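Thiosulfate reductase (Thermus thermophilus, PDB 2VPZ) probably reduces sulfur compounds such as polysulfide or thiosulfate, using a molybdenum centre held by two pterin guanosine dinucleotides together with a 4Fe-4S cluster. Local coordinates at residues D122-K127 with L461-D466; K126-I131 with G434-G439; A455-D460 with V473-V478. All coordinates share one frame; numbering follows the deposited sequence.

Interaction 1. Residues D122-K127 with L461-D466; sequences DHIAKK and LYVAID. With MGD (2-amino-5,6-dimercapto-7-methyl-3,7,8a,9-tetrahydro-8-oxa-1,3,9,10-tetraaza-anthracen-4-one guanosine dinucleotide), chain H.
The helix of Asp122-Lys127 lies across the first residues of strand 462-466, with the CA atoms of Ile124 and Val463 7.9 Å apart and those of Lys127 and Leu461 6.9 Å apart, and the strand then runs away from it toward the nucleotide. Ile124 and Val463 reach for each other tip to tip. Ile124 CG1 comes to 3.7 Å from Val463 CG2, while Ile124 CD1 meets Val463 CG1 at 3.8 Å. With CG1 anti to the backbone N (chi1 -164°), each valine methyl finds its own part of the isoleucine, CG2 the CG1 methylene and CG1 the terminal CD1. One turn on, Lys127 crosses Leu461 at a slant, and its CB rests 4.0 Å from Leu461 CD1. Only the aliphatic root of the lysine takes part, since the chain bends at chi2 and chi4 and carries the amine off. Ile124 also packs on Phe436 and Leu525, and Asp122 forms a salt bridge with Arg528.

The other end of the strand is polar. Ile465 O accepts a nearly straight bond (165°) from N2 of the MGD guanine at 3.0 Å, and the carboxylate of Asp466 grips the ribose diol with both oxygens, OD1 taking O3' at 2.7 Å and OD2 taking O2' at 2.6 Å. The helix side thus rests on shape and apolar fit, whereas the nucleotide side depends on directed bonds; use of the 2-amino group is consistent with a preference for guanine, because adenine has no amine there.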
loop_
_atom_site.group_PDB
_atom_site.type_symbol
_atom_site.label_atom_id
_atom_site.label_comp_id
_atom_site.label_asym_id
_atom_site.label_seq_id
_atom_site.Cartn_x
_atom_site.Cartn_y
_atom_site.Cartn_z
ATOM N N ASP A 122 53.237 -34.886 -27.825
ATOM C CA ASP A 122 54.216 -35.222 -28.895
ATOM C C ASP A 122 53.536 -35.085 -30.258
ATOM O O ASP A 122 54.075 -34.503 -31.214
ATOM C CB ASP A 122 54.734 -36.664 -28.818
ATOM C CG ASP A 122 55.812 -36.887 -27.740
ATOM O OD1 ASP A 122 56.262 -35.901 -27.134
ATOM O OD2 ASP A 122 56.191 -38.063 -27.540
ATOM N N HIS A 123 52.347 -35.680 -30.337
ATOM C CA HIS A 123 51.516 -35.658 -31.535
ATOM C C HIS A 123 51.250 -34.202 -31.995
ATOM O O HIS A 123 51.287 -33.920 -33.198
ATOM C CB HIS A 123 50.193 -36.436 -31.294
ATOM C CG HIS A 123 49.332 -36.627 -32.497
ATOM N ND1 HIS A 123 48.380 -35.733 -32.871
ATOM C CD2 HIS A 123 49.301 -37.599 -33.417
ATOM C CE1 HIS A 123 47.800 -36.134 -33.982
ATOM N NE2 HIS A 123 48.345 -37.274 -34.337
ATOM N N ILE A 124 51.001 -33.276 -31.069
ATOM C CA ILE A 124 50.769 -31.864 -31.428
ATOM C C ILE A 124 52.068 -31.183 -31.952
ATOM O O ILE A 124 52.054 -30.618 -33.046
ATOM C CB ILE A 124 50.108 -31.045 -30.218
ATOM C CG1 ILE A 124 48.667 -31.491 -29.993
ATOM C CG2 ILE A 124 50.161 -29.526 -30.529
ATOM C CD1 ILE A 124 48.192 -31.464 -28.520
ATOM N N ALA A 125 53.185 -31.247 -31.215
ATOM C CA ALA A 125 54.470 -30.674 -31.682
ATOM C C ALA A 125 54.930 -31.257 -33.056
ATOM O O ALA A 125 55.351 -30.507 -33.952
ATOM C CB ALA A 125 55.597 -30.866 -30.619
ATOM N N LYS A 126 54.858 -32.573 -33.226
ATOM C CA LYS A 126 55.233 -33.218 -34.495
ATOM C C LYS A 126 54.467 -32.557 -35.683
ATOM O O LYS A 126 55.083 -32.133 -36.675
ATOM C CB LYS A 126 54.946 -34.736 -34.440
ATOM C CG LYS A 126 55.836 -35.636 -35.322
ATOM C CD LYS A 126 55.104 -36.120 -36.583
ATOM C CE LYS A 126 55.542 -37.534 -37.011
ATOM N NZ LYS A 126 54.392 -38.383 -37.485
ATOM N N LYS A 127 53.141 -32.448 -35.548
ATOM C CA LYS A 127 52.220 -31.839 -36.536
ATOM C C LYS A 127 52.473 -30.336 -36.757
ATOM O O LYS A 127 52.436 -29.842 -37.898
ATOM C CB LYS A 127 50.748 -32.046 -36.123
ATOM C CG LYS A 127 50.072 -33.310 -36.669
ATOM C CD LYS A 127 49.631 -33.115 -38.127
ATOM C CE LYS A 127 49.538 -34.447 -38.884
ATOM N NZ LYS A 127 48.591 -35.432 -38.251
ATOM N N LEU A 461 45.854 -29.306 -38.700
ATOM C CA LEU A 461 45.800 -29.557 -37.256
ATOM C C LEU A 461 44.851 -28.592 -36.497
ATOM O O LEU A 461 44.853 -27.380 -36.730
ATOM C CB LEU A 461 47.210 -29.519 -36.605
ATOM C CG LEU A 461 47.315 -29.610 -35.070
ATOM C CD1 LEU A 461 47.226 -31.081 -34.602
ATOM C CD2 LEU A 461 48.623 -28.945 -34.568
ATOM N N TYR A 462 44.004 -29.148 -35.638
ATOM C CA TYR A 462 43.084 -28.357 -34.834
ATOM C C TYR A 462 43.015 -28.896 -33.379
ATOM O O TYR A 462 42.479 -29.979 -33.107
ATOM C CB TYR A 462 41.672 -28.269 -35.491
ATOM C CG TYR A 462 40.540 -27.867 -34.559
ATOM C CD1 TYR A 462 40.685 -26.802 -33.655
ATOM C CD2 TYR A 462 39.341 -28.593 -34.528
ATOM C CE1 TYR A 462 39.668 -26.473 -32.729
ATOM C CE2 TYR A 462 38.318 -28.282 -33.614
ATOM C CZ TYR A 462 38.482 -27.221 -32.711
ATOM O OH TYR A 462 37.491 -26.919 -31.812
ATOM N N VAL A 463 43.633 -28.166 -32.452
ATOM C CA VAL A 463 43.645 -28.570 -31.052
ATOM C C VAL A 463 42.697 -27.677 -30.206
ATOM O O VAL A 463 42.573 -26.468 -30.435
ATOM C CB VAL A 463 45.098 -28.571 -30.423
ATOM C CG1 VAL A 463 45.093 -29.376 -29.123
ATOM C CG2 VAL A 463 46.127 -29.178 -31.427
ATOM N N ALA A 464 41.985 -28.276 -29.250
ATOM C CA ALA A 464 41.072 -27.552 -28.362
ATOM C C ALA A 464 41.341 -27.938 -26.907
ATOM O O ALA A 464 41.345 -29.115 -26.578
ATOM C CB ALA A 464 39.586 -27.832 -28.747
ATOM N N ILE A 465 41.562 -26.931 -26.056
ATOM C CA ILE A 465 41.868 -27.103 -24.613
ATOM C C ILE A 465 40.630 -26.559 -23.870
ATOM O O ILE A 465 40.329 -25.358 -23.925
ATOM C CB ILE A 465 43.172 -26.318 -24.259
ATOM C CG1 ILE A 465 44.160 -26.400 -25.428
ATOM C CG2 ILE A 465 43.784 -26.864 -22.954
ATOM C CD1 ILE A 465 45.596 -25.930 -25.124
ATOM N N ASP A 466 39.929 -27.434 -23.141
ATOM C CA ASP A 466 38.666 -27.051 -22.496
ATOM C C ASP A 466 38.318 -27.966 -21.311
ATOM O O ASP A 466 39.138 -28.801 -20.919
ATOM C CB ASP A 466 37.553 -27.192 -23.560
ATOM C CG ASP A 466 36.416 -26.134 -23.418
ATOM O OD1 ASP A 466 36.281 -25.284 -24.335
ATOM O OD2 ASP A 466 35.662 -26.182 -22.436
HETATM P PB MGD H . 31.666 -18.956 -23.645
HETATM O O1B MGD H . 30.408 -19.322 -24.372
HETATM O O2B MGD H . 31.659 -18.895 -22.149
HETATM O O3B MGD H . 32.170 -17.633 -24.419
HETATM O O3A MGD H . 32.971 -15.641 -25.715
HETATM P PA MGD H . 33.523 -16.958 -25.003
HETATM O O1A MGD H . 34.357 -16.752 -23.749
HETATM O O2A MGD H . 34.026 -17.825 -26.102
HETATM O "O5'" MGD H . 32.792 -19.987 -23.999
HETATM C "C5'" MGD H . 33.769 -20.397 -23.042
HETATM C "C4'" MGD H . 34.368 -21.700 -23.572
HETATM O "O4'" MGD H . 35.467 -21.870 -22.686
HETATM C "C3'" MGD H . 33.507 -22.926 -23.416
HETATM O "O3'" MGD H . 33.977 -23.858 -24.398
HETATM C "C2'" MGD H . 33.859 -23.378 -21.990
HETATM O "O2'" MGD H . 33.558 -24.745 -21.892
HETATM C "C1'" MGD H . 35.361 -23.096 -21.897
HETATM N N9 MGD H . 35.992 -22.904 -20.537
HETATM C C8 MGD H . 35.424 -22.341 -19.469
HETATM N N7 MGD H . 36.247 -22.268 -18.398
HETATM C C5 MGD H . 37.445 -22.762 -18.782
HETATM C C6 MGD H . 38.835 -22.951 -18.172
HETATM O O6 MGD H . 39.099 -22.663 -16.951
HETATM N N1 MGD H . 39.784 -23.493 -19.005
HETATM C C2 MGD H . 39.556 -23.855 -20.305
HETATM N N2 MGD H . 40.516 -24.398 -21.115
HETATM N N3 MGD H . 38.350 -23.670 -20.858
HETATM C C4 MGD H . 37.254 -23.167 -20.199
HETATM C C10 MGD H . 32.799 -14.382 -24.995
HETATM C C11 MGD H . 32.541 -13.319 -26.009
HETATM O O11 MGD H . 31.590 -13.874 -26.919
HETATM C C12 MGD H . 32.096 -11.992 -25.517
HETATM S S12 MGD H . 32.910 -11.173 -24.250
HETATM C C13 MGD H . 31.089 -11.326 -26.083
HETATM S S13 MGD H . 30.470 -9.862 -25.594
HETATM C C14 MGD H . 30.361 -11.719 -27.249
HETATM N N15 MGD H . 28.954 -12.016 -26.856
HETATM C C16 MGD H . 28.217 -12.616 -27.849
HETATM C C17 MGD H . 26.765 -12.546 -28.034
HETATM O O17 MGD H . 26.039 -11.922 -27.204
HETATM N N18 MGD H . 26.240 -13.144 -29.105
HETATM C C19 MGD H . 26.973 -13.812 -30.016
HETATM N N19 MGD H . 26.398 -14.473 -31.066
HETATM N N20 MGD H . 28.302 -13.875 -29.906
HETATM C C21 MGD H . 28.969 -13.350 -28.884
HETATM N N22 MGD H . 30.294 -13.504 -28.787
HETATM C C23 MGD H . 31.130 -12.868 -27.827
#

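Interaction 2. Residues K126-I131 with G434-G439; sequences KKMLEI and GLFAYG. With MGD (2-amino-5,6-dimercapto-7-methyl-3,7,8a,9-tetrahydro-8-oxa-1,3,9,10-tetraaza-anthracen-4-one guanosine dinucleotide), chain H.
In both Met128 (chi1 -67°) and Phe436 (chi1 -87°) the CG lies beside the backbone N and anti to the carbonyl carbon; an extended chi2 then carries the methionine sulfur to the phenylalanine ring, and the bend at chi3 turns CE to the same edge. The result is a Met-aromatic contact between helix 117-134 and strand 435-438, the central strand of a five-stranded parallel sheet. Sulfur comes in at the ring edge: Met128 SD is 3.6 Å from Phe436 CE1, and the line from SD to the ring centroid stands 76° off the normal. The two side chains cross at about a right angle, with Met128 CE 3.8 Å from Phe436 CE1. Phe142 meets the same ring from the neighbouring strand. Further along the helix, Ile131 CD1 approaches Gly434 N at 4.1 Å. A beta carbon on Gly434 would come within 3.1 Å of that methyl, and the positive phi also favours glycine.

Beyond the helix the strand runs into the cofactor pocket. Tyr438 CE1 lies 3.5 Å from N2 of MGD, its ring stacks with Phe152, and its hydroxyl is hydrogen-bonded to Glu482, which also binds the cofactor. An alanine here would take away the ring and hydroxyl, which would probably leave Glu482 freer to turn and open a gap beside Phe152 and MGD N2. Next to it, Gly439 leaves room for the nucleotide: a beta carbon there would fall only 2.8 Å from MGD N3.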
loop_
_atom_site.group_PDB
_atom_site.type_symbol
_atom_site.label_atom_id
_atom_site.label_comp_id
_atom_site.label_asym_id
_atom_site.label_seq_id
_atom_site.Cartn_x
_atom_site.Cartn_y
_atom_site.Cartn_z
ATOM N N LYS A 126 54.858 -32.573 -33.226
ATOM C CA LYS A 126 55.233 -33.218 -34.495
ATOM C C LYS A 126 54.467 -32.557 -35.683
ATOM O O LYS A 126 55.083 -32.133 -36.675
ATOM C CB LYS A 126 54.946 -34.736 -34.440
ATOM C CG LYS A 126 55.836 -35.636 -35.322
ATOM C CD LYS A 126 55.104 -36.120 -36.583
ATOM C CE LYS A 126 55.542 -37.534 -37.011
ATOM N NZ LYS A 126 54.392 -38.383 -37.485
ATOM N N LYS A 127 53.141 -32.448 -35.548
ATOM C CA LYS A 127 52.220 -31.839 -36.536
ATOM C C LYS A 127 52.473 -30.336 -36.757
ATOM O O LYS A 127 52.436 -29.842 -37.898
ATOM C CB LYS A 127 50.748 -32.046 -36.123
ATOM C CG LYS A 127 50.072 -33.310 -36.669
ATOM C CD LYS A 127 49.631 -33.115 -38.127
ATOM C CE LYS A 127 49.538 -34.447 -38.884
ATOM N NZ LYS A 127 48.591 -35.432 -38.251
ATOM N N MET A 128 52.720 -29.615 -35.662
ATOM C CA MET A 128 52.991 -28.178 -35.692
ATOM C C MET A 128 54.292 -27.863 -36.447
ATOM O O MET A 128 54.376 -26.859 -37.173
ATOM C CB MET A 128 53.086 -27.592 -34.257
ATOM C CG MET A 128 51.797 -27.575 -33.423
ATOM S SD MET A 128 51.910 -26.554 -31.911
ATOM C CE MET A 128 52.042 -24.878 -32.617
ATOM N N LEU A 129 55.291 -28.725 -36.275
ATOM C CA LEU A 129 56.613 -28.573 -36.896
ATOM C C LEU A 129 56.566 -28.783 -38.422
ATOM O O LEU A 129 57.253 -28.073 -39.182
ATOM C CB LEU A 129 57.651 -29.498 -36.187
ATOM C CG LEU A 129 57.967 -29.106 -34.725
ATOM C CD1 LEU A 129 58.773 -30.200 -34.000
ATOM C CD2 LEU A 129 58.724 -27.758 -34.692
ATOM N N GLU A 130 55.723 -29.716 -38.859
ATOM C CA GLU A 130 55.503 -30.011 -40.279
ATOM C C GLU A 130 54.873 -28.816 -40.990
ATOM O O GLU A 130 55.259 -28.504 -42.123
ATOM C CB GLU A 130 54.607 -31.235 -40.471
ATOM C CG GLU A 130 55.199 -32.574 -40.074
ATOM C CD GLU A 130 54.175 -33.703 -40.140
ATOM O OE1 GLU A 130 53.053 -33.420 -40.609
ATOM O OE2 GLU A 130 54.490 -34.841 -39.728
ATOM N N ILE A 131 53.900 -28.173 -40.344
ATOM C CA ILE A 131 53.220 -26.994 -40.918
ATOM C C ILE A 131 54.240 -25.845 -41.050
ATOM O O ILE A 131 54.196 -25.068 -42.005
ATOM C CB ILE A 131 51.969 -26.505 -40.010
ATOM C CG1 ILE A 131 50.801 -27.487 -40.133
ATOM C CG2 ILE A 131 51.514 -25.077 -40.435
ATOM C CD1 ILE A 131 49.889 -27.570 -38.892
ATOM N N GLY A 434 46.244 -25.792 -39.400
ATOM C CA GLY A 434 46.401 -25.658 -37.945
ATOM C C GLY A 434 45.749 -24.498 -37.169
ATOM O O GLY A 434 45.875 -23.308 -37.556
ATOM N N LEU A 435 45.041 -24.827 -36.088
ATOM C CA LEU A 435 44.326 -23.905 -35.172
ATOM C C LEU A 435 44.188 -24.450 -33.732
ATOM O O LEU A 435 43.866 -25.629 -33.524
ATOM C CB LEU A 435 42.875 -23.569 -35.645
ATOM C CG LEU A 435 41.910 -22.813 -34.680
ATOM C CD1 LEU A 435 42.331 -21.324 -34.554
ATOM C CD2 LEU A 435 40.427 -22.907 -35.138
ATOM N N PHE A 436 44.448 -23.564 -32.768
ATOM C CA PHE A 436 44.291 -23.801 -31.327
ATOM C C PHE A 436 43.054 -23.014 -30.846
ATOM O O PHE A 436 42.845 -21.869 -31.275
ATOM C CB PHE A 436 45.491 -23.291 -30.498
ATOM C CG PHE A 436 46.615 -24.263 -30.344
ATOM C CD1 PHE A 436 47.438 -24.564 -31.429
ATOM C CD2 PHE A 436 46.856 -24.901 -29.121
ATOM C CE1 PHE A 436 48.489 -25.495 -31.310
ATOM C CE2 PHE A 436 47.904 -25.834 -28.979
ATOM C CZ PHE A 436 48.718 -26.136 -30.078
ATOM N N ALA A 437 42.256 -23.629 -29.975
ATOM C CA ALA A 437 41.085 -23.019 -29.343
ATOM C C ALA A 437 41.222 -23.235 -27.834
ATOM O O ALA A 437 40.924 -24.316 -27.296
ATOM C CB ALA A 437 39.741 -23.676 -29.845
ATOM N N TYR A 438 41.733 -22.214 -27.166
ATOM C CA TYR A 438 41.899 -22.290 -25.710
ATOM C C TYR A 438 40.642 -21.647 -25.053
ATOM O O TYR A 438 40.501 -20.436 -25.098
ATOM C CB TYR A 438 43.182 -21.576 -25.243
ATOM C CG TYR A 438 43.277 -21.535 -23.731
ATOM C CD1 TYR A 438 43.626 -22.681 -23.005
ATOM C CD2 TYR A 438 42.881 -20.394 -23.008
ATOM C CE1 TYR A 438 43.574 -22.710 -21.608
ATOM C CE2 TYR A 438 42.834 -20.397 -21.613
ATOM C CZ TYR A 438 43.184 -21.564 -20.917
ATOM O OH TYR A 438 43.115 -21.611 -19.539
ATOM N N GLY A 439 39.742 -22.463 -24.486
ATOM C CA GLY A 439 38.532 -21.966 -23.844
ATOM C C GLY A 439 37.772 -20.864 -24.573
ATOM O O GLY A 439 37.498 -19.791 -24.034
HETATM P PB MGD H . 31.666 -18.956 -23.645
HETATM O O1B MGD H . 30.408 -19.322 -24.372
HETATM O O2B MGD H . 31.659 -18.895 -22.149
HETATM O O3B MGD H . 32.170 -17.633 -24.419
HETATM O O3A MGD H . 32.971 -15.641 -25.715
HETATM P PA MGD H . 33.523 -16.958 -25.003
HETATM O O1A MGD H . 34.357 -16.752 -23.749
HETATM O O2A MGD H . 34.026 -17.825 -26.102
HETATM O "O5'" MGD H . 32.792 -19.987 -23.999
HETATM C "C5'" MGD H . 33.769 -20.397 -23.042
HETATM C "C4'" MGD H . 34.368 -21.700 -23.572
HETATM O "O4'" MGD H . 35.467 -21.870 -22.686
HETATM C "C3'" MGD H . 33.507 -22.926 -23.416
HETATM O "O3'" MGD H . 33.977 -23.858 -24.398
HETATM C "C2'" MGD H . 33.859 -23.378 -21.990
HETATM O "O2'" MGD H . 33.558 -24.745 -21.892
HETATM C "C1'" MGD H . 35.361 -23.096 -21.897
HETATM N N9 MGD H . 35.992 -22.904 -20.537
HETATM C C8 MGD H . 35.424 -22.341 -19.469
HETATM N N7 MGD H . 36.247 -22.268 -18.398
HETATM C C5 MGD H . 37.445 -22.762 -18.782
HETATM C C6 MGD H . 38.835 -22.951 -18.172
HETATM O O6 MGD H . 39.099 -22.663 -16.951
HETATM N N1 MGD H . 39.784 -23.493 -19.005
HETATM C C2 MGD H . 39.556 -23.855 -20.305
HETATM N N2 MGD H . 40.516 -24.398 -21.115
HETATM N N3 MGD H . 38.350 -23.670 -20.858
HETATM C C4 MGD H . 37.254 -23.167 -20.199
HETATM C C10 MGD H . 32.799 -14.382 -24.995
HETATM C C11 MGD H . 32.541 -13.319 -26.009
HETATM O O11 MGD H . 31.590 -13.874 -26.919
HETATM C C12 MGD H . 32.096 -11.992 -25.517
HETATM S S12 MGD H . 32.910 -11.173 -24.250
HETATM C C13 MGD H . 31.089 -11.326 -26.083
HETATM S S13 MGD H . 30.470 -9.862 -25.594
HETATM C C14 MGD H . 30.361 -11.719 -27.249
HETATM N N15 MGD H . 28.954 -12.016 -26.856
HETATM C C16 MGD H . 28.217 -12.616 -27.849
HETATM C C17 MGD H . 26.765 -12.546 -28.034
HETATM O O17 MGD H . 26.039 -11.922 -27.204
HETATM N N18 MGD H . 26.240 -13.144 -29.105
HETATM C C19 MGD H . 26.973 -13.812 -30.016
HETATM N N19 MGD H . 26.398 -14.473 -31.066
HETATM N N20 MGD H . 28.302 -13.875 -29.906
HETATM C C21 MGD H . 28.969 -13.350 -28.884
HETATM N N22 MGD H . 30.294 -13.504 -28.787
HETATM C C23 MGD H . 31.130 -12.868 -27.827
#

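Interaction 3. Residues A455-D460 with V473-V478; sequences ALKNLD and VMWADV
Leu456 and Lys457, in the last turn of helix 449-457, both lie against the six-membered ring of Trp475. Leu456 CD1 reaches Trp475 CE3 at 3.7 Å, and the two side chains cross at about a right angle. Lys457 contributes hydrocarbon, its CD standing 3.8 Å from Trp475 CZ3; the bends along its chain bring its methylenes alongside that atom. Both approaches are oblique to the ring. With CG beside the backbone N (chi1 -87°), the indole is swung toward the helix, and Phe443 meets it edge-to-face.

The other end of the contact is polar but indirect. Asp460 O and Asp477 OD2 are both acceptors and stay 3.8 Å apart. Asp477 OD2 accepts a hydrogen bond from Tyr462 N, while OD1 makes salt bridges with Arg101 and Arg107. Arg107 then joins the two segments, because its NH1 also binds the carbonyls of Leu456 and Leu459. Its positive charge is likely to suit both those carbonyls and the buried carboxylate.

Around these residues, Tyr462 of strand 462-466 touches Leu456, Trp475 and Ala476 alike. The helix before that strand and the loop after it thus close over the same tyrosine, and the loop goes on past Val478, which packs on helix 117-134, into the edge strand 479-481.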
loop_
_atom_site.group_PDB
_atom_site.type_symbol
_atom_site.label_atom_id
_atom_site.label_comp_id
_atom_site.label_asym_id
_atom_site.label_seq_id
_atom_site.Cartn_x
_atom_site.Cartn_y
_atom_site.Cartn_z
ATOM N N ALA A 455 35.960 -24.271 -42.558
ATOM C CA ALA A 455 37.333 -23.966 -42.161
ATOM C C ALA A 455 37.978 -25.061 -41.279
ATOM O O ALA A 455 39.168 -25.326 -41.409
ATOM C CB ALA A 455 37.422 -22.564 -41.486
ATOM N N LEU A 456 37.241 -25.705 -40.383
ATOM C CA LEU A 456 37.865 -26.781 -39.599
ATOM C C LEU A 456 38.114 -27.992 -40.535
ATOM O O LEU A 456 39.087 -28.734 -40.362
ATOM C CB LEU A 456 37.032 -27.224 -38.366
ATOM C CG LEU A 456 36.534 -26.145 -37.388
ATOM C CD1 LEU A 456 35.703 -26.771 -36.238
ATOM C CD2 LEU A 456 37.714 -25.324 -36.832
ATOM N N LYS A 457 37.249 -28.191 -41.530
ATOM C CA LYS A 457 37.380 -29.288 -42.487
ATOM C C LYS A 457 38.755 -29.250 -43.200
ATOM O O LYS A 457 39.505 -30.224 -43.241
ATOM C CB LYS A 457 36.246 -29.267 -43.559
ATOM C CG LYS A 457 35.223 -30.435 -43.487
ATOM C CD LYS A 457 34.519 -30.541 -42.112
ATOM C CE LYS A 457 34.189 -32.005 -41.725
ATOM N NZ LYS A 457 32.741 -32.379 -41.922
ATOM N N ASN A 458 39.091 -28.075 -43.715
ATOM C CA ASN A 458 40.319 -27.844 -44.441
ATOM C C ASN A 458 41.656 -27.782 -43.673
ATOM O O ASN A 458 42.725 -27.668 -44.266
ATOM C CB ASN A 458 40.172 -26.566 -45.271
ATOM C CG ASN A 458 40.497 -26.759 -46.736
ATOM O OD1 ASN A 458 40.974 -27.827 -47.139
ATOM N ND2 ASN A 458 40.247 -25.726 -47.548
ATOM N N LEU A 459 41.618 -27.867 -42.352
ATOM C CA LEU A 459 42.838 -27.763 -41.549
ATOM C C LEU A 459 43.696 -29.030 -41.465
ATOM O O LEU A 459 43.181 -30.145 -41.557
ATOM C CB LEU A 459 42.519 -27.252 -40.118
ATOM C CG LEU A 459 42.009 -25.825 -39.815
ATOM C CD1 LEU A 459 41.401 -25.734 -38.390
ATOM C CD2 LEU A 459 43.140 -24.787 -39.992
ATOM N N ASP A 460 45.003 -28.847 -41.278
ATOM C CA ASP A 460 45.932 -29.958 -41.081
ATOM C C ASP A 460 45.949 -30.306 -39.571
ATOM O O ASP A 460 46.045 -31.477 -39.205
ATOM C CB ASP A 460 47.352 -29.643 -41.585
ATOM C CG ASP A 460 47.464 -29.680 -43.121
ATOM O OD1 ASP A 460 46.708 -30.454 -43.749
ATOM O OD2 ASP A 460 48.316 -28.948 -43.678
ATOM N N VAL A 473 34.390 -28.694 -29.362
ATOM C CA VAL A 473 35.550 -29.394 -28.795
ATOM C C VAL A 473 35.631 -30.811 -29.435
ATOM O O VAL A 473 36.726 -31.355 -29.676
ATOM C CB VAL A 473 35.463 -29.544 -27.217
ATOM C CG1 VAL A 473 36.614 -30.406 -26.675
ATOM C CG2 VAL A 473 35.450 -28.150 -26.539
ATOM N N MET A 474 34.472 -31.388 -29.727
ATOM C CA MET A 474 34.360 -32.701 -30.341
ATOM C C MET A 474 34.521 -32.711 -31.884
ATOM O O MET A 474 34.061 -33.623 -32.572
ATOM C CB MET A 474 33.064 -33.417 -29.898
ATOM C CG MET A 474 32.755 -33.336 -28.385
ATOM S SD MET A 474 34.129 -33.909 -27.329
ATOM C CE MET A 474 34.166 -35.709 -27.729
ATOM N N TRP A 475 35.155 -31.667 -32.419
ATOM C CA TRP A 475 35.516 -31.575 -33.859
ATOM C C TRP A 475 37.046 -31.566 -33.939
ATOM O O TRP A 475 37.616 -31.438 -35.024
ATOM C CB TRP A 475 35.018 -30.294 -34.530
ATOM C CG TRP A 475 33.636 -30.374 -35.079
ATOM C CD1 TRP A 475 32.494 -30.734 -34.407
ATOM C CD2 TRP A 475 33.231 -30.088 -36.425
ATOM N NE1 TRP A 475 31.412 -30.683 -35.254
ATOM C CE2 TRP A 475 31.832 -30.279 -36.493
ATOM C CE3 TRP A 475 33.914 -29.663 -37.573
ATOM C CZ2 TRP A 475 31.100 -30.090 -37.679
ATOM C CZ3 TRP A 475 33.201 -29.469 -38.756
ATOM C CH2 TRP A 475 31.792 -29.675 -38.792
ATOM N N ALA A 476 37.714 -31.696 -32.801
ATOM C CA ALA A 476 39.173 -31.643 -32.749
ATOM C C ALA A 476 40.035 -32.922 -32.926
ATOM O O ALA A 476 39.570 -34.034 -32.599
ATOM C CB ALA A 476 39.599 -30.958 -31.391
ATOM N N ASP A 477 41.246 -32.769 -33.493
ATOM C CA ASP A 477 42.250 -33.862 -33.569
ATOM C C ASP A 477 42.912 -33.512 -32.182
ATOM O O ASP A 477 43.490 -32.446 -32.059
ATOM C CB ASP A 477 43.374 -33.670 -34.644
ATOM C CG ASP A 477 42.934 -32.913 -35.883
ATOM O OD1 ASP A 477 41.902 -33.308 -36.466
ATOM O OD2 ASP A 477 43.628 -31.939 -36.276
ATOM N N VAL A 478 42.844 -34.373 -31.171
ATOM C CA VAL A 478 43.393 -34.021 -29.846
ATOM C C VAL A 478 42.602 -32.957 -29.060
ATOM O O VAL A 478 42.472 -31.771 -29.464
ATOM C CB VAL A 478 44.915 -33.511 -29.814
ATOM C CG1 VAL A 478 45.574 -33.908 -28.463
ATOM C CG2 VAL A 478 45.736 -34.056 -30.974
#

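Read from the N terminus, helix 117-134 comes first and makes two long-range closures. Interaction 2 returns to it after 302 intervening residues, at strand 435-438, and interaction 1 after 333, at strand 462-466. Both start from the same stretch of helix, sharing Lys126 and Lys127, so interaction 2 lies largely inside the span of interaction 1; their strands are neighbours joined by backbone bonds through Leu435. Interaction 3 is local, with 12 residues between its segments. It follows interaction 2 in series but crosses interaction 1, whose strand lies within its loop. Together the three tie one helix, two adjacent parallel strands and the connections flanking the second strand into a unit whose strand ends reach the MGD nucleotide.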